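Local structure of geranyltranstransferase (Campylobacter jejuni, 3NPK) at residues I149-D154 with F169-K174. The protein probably catalyses the condensation of geranyl diphosphate with isopentenyl diphosphate to give farnesyl diphosphate and pyrophosphate in isoprenoid biosynthesis. Residues are numbered along the deposited sequence; the frame is centred on the assembly and turned at random.
Sequences IGQAID and FLHTHK
Lys174 reaches along helix 147-156 to make a salt bridge with Asp154, NZ lying 2.5 Å from OD2, so short that the exact value is doubtful. In the lysine CG lies anti to the backbone N (chi1 -178°) and the chain is extended beyond it, which carries the ammonium group one helical turn from Gly150 to the carboxylate. Gln151 bends at chi2 (63°) and brings OE1 against the same chain, 3.0 Å from Lys174 CE; its approach to NZ has too poor an angle for a hydrogen bond. The other carboxylate oxygen, Asp154 OD1, rests against the methyls of Leu170.

At Gly150 the two backbones are in contact: its CA is 3.6 Å from Lys174 N, with the CB atoms of His173 and Lys174 packed around it. The axes of the two segments come within 7.5 Å and run roughly antiparallel, at 139°. Beyond the glycine, Ile153 slides past Leu170 in the opposite direction, CG2 against CG, while its CD1 meets Phe169 CE1 at 3.6 Å. Ile149 lies alongside His173, CG2 next to CD2.

His173 is fixed from its own helix: ND1 donates in the ring plane to Phe169 O (2.8 Å), and CE1 sits over the Phe169 ring. Phe23 of the second subunit meets that phenyl edge-to-face.

The contact thus has an ionic side, with the side chain of Lys174 about 9 Å from the bound pyrophosphate in this mainly helical prenyltransferase fold, and an apolar side built into the dimer interface. Asp154 and Gln151 hold the extended lysine along the helix and so fix where its ammonium end lies.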
# COMPACT_ATOMS: atom_id res chain seq x y z
N ILE A 149 11.03 6.22 2.93
CA ILE A 149 12.00 7.31 2.94
C ILE A 149 13.41 6.74 3.12
O ILE A 149 14.37 7.27 2.55
CB ILE A 149 11.69 8.43 3.98
CG1 ILE A 149 12.57 9.67 3.72
CG2 ILE A 149 11.90 7.96 5.41
CD1 ILE A 149 12.37 10.32 2.36
N GLY A 150 13.55 5.66 3.89
CA GLY A 150 14.83 4.98 4.02
C GLY A 150 15.37 4.50 2.68
O GLY A 150 16.54 4.70 2.34
N GLN A 151 14.52 3.86 1.90
CA GLN A 151 14.93 3.41 0.58
C GLN A 151 15.23 4.57 -0.39
O GLN A 151 16.21 4.51 -1.15
CB GLN A 151 13.86 2.49 -0.04
CG GLN A 151 14.21 1.98 -1.44
CD GLN A 151 15.47 1.09 -1.53
OE1 GLN A 151 16.25 0.95 -0.58
NE2 GLN A 151 15.68 0.50 -2.71
N ALA A 152 14.42 5.62 -0.34
CA ALA A 152 14.68 6.78 -1.21
C ALA A 152 16.05 7.38 -0.89
O ALA A 152 16.83 7.74 -1.79
CB ALA A 152 13.58 7.84 -1.06
N ILE A 153 16.34 7.50 0.41
CA ILE A 153 17.64 8.02 0.82
C ILE A 153 18.77 7.08 0.39
O ILE A 153 19.79 7.52 -0.15
CB ILE A 153 17.64 8.27 2.34
CG1 ILE A 153 16.78 9.51 2.63
CG2 ILE A 153 19.07 8.46 2.88
CD1 ILE A 153 16.52 9.76 4.11
N ASP A 154 18.59 5.78 0.62
CA ASP A 154 19.61 4.80 0.23
C ASP A 154 19.93 4.90 -1.27
O ASP A 154 21.11 4.93 -1.68
CB ASP A 154 19.12 3.39 0.58
CG ASP A 154 20.25 2.37 0.67
OD1 ASP A 154 21.41 2.73 0.98
OD2 ASP A 154 19.97 1.18 0.45
N PHE A 169 20.39 7.49 10.23
CA PHE A 169 19.02 7.85 9.84
C PHE A 169 18.53 6.94 8.72
O PHE A 169 17.42 6.38 8.76
CB PHE A 169 18.97 9.33 9.40
CG PHE A 169 17.58 9.85 9.10
CD1 PHE A 169 16.96 9.54 7.88
CD2 PHE A 169 16.90 10.67 10.01
CE1 PHE A 169 15.69 10.02 7.59
CE2 PHE A 169 15.63 11.16 9.71
CZ PHE A 169 15.03 10.83 8.50
N LEU A 170 19.38 6.79 7.71
CA LEU A 170 19.07 5.94 6.56
C LEU A 170 18.64 4.55 7.02
O LEU A 170 17.56 4.08 6.68
CB LEU A 170 20.30 5.88 5.63
CG LEU A 170 20.23 5.12 4.31
CD1 LEU A 170 21.47 5.48 3.50
CD2 LEU A 170 20.13 3.59 4.49
N HIS A 171 19.49 3.90 7.79
CA HIS A 171 19.24 2.51 8.16
C HIS A 171 18.10 2.38 9.16
O HIS A 171 17.34 1.41 9.11
CB HIS A 171 20.52 1.86 8.68
CG HIS A 171 21.45 1.49 7.58
ND1 HIS A 171 22.71 2.04 7.42
CD2 HIS A 171 21.28 0.64 6.54
CE1 HIS A 171 23.27 1.53 6.34
NE2 HIS A 171 22.43 0.67 5.79
N THR A 172 17.97 3.33 10.07
CA THR A 172 16.88 3.24 11.02
C THR A 172 15.55 3.29 10.27
O THR A 172 14.62 2.58 10.64
CB THR A 172 16.95 4.31 12.10
OG1 THR A 172 18.18 4.16 12.80
CG2 THR A 172 15.86 4.05 13.15
N HIS A 173 15.47 4.08 9.21
CA HIS A 173 14.21 4.18 8.47
C HIS A 173 14.04 3.02 7.51
O HIS A 173 12.95 2.44 7.42
CB HIS A 173 14.10 5.55 7.77
CG HIS A 173 13.83 6.67 8.71
ND1 HIS A 173 14.81 7.21 9.52
CD2 HIS A 173 12.69 7.33 9.01
CE1 HIS A 173 14.28 8.16 10.28
NE2 HIS A 173 12.99 8.26 9.98
N LYS A 174 15.11 2.68 6.78
CA LYS A 174 15.01 1.67 5.73
C LYS A 174 14.67 0.28 6.27
O LYS A 174 13.81 -0.42 5.71
CB LYS A 174 16.31 1.61 4.92
CG LYS A 174 16.26 0.61 3.79
CD LYS A 174 17.49 0.66 2.91
CE LYS A 174 17.34 -0.39 1.82
NZ LYS A 174 18.60 -0.77 1.16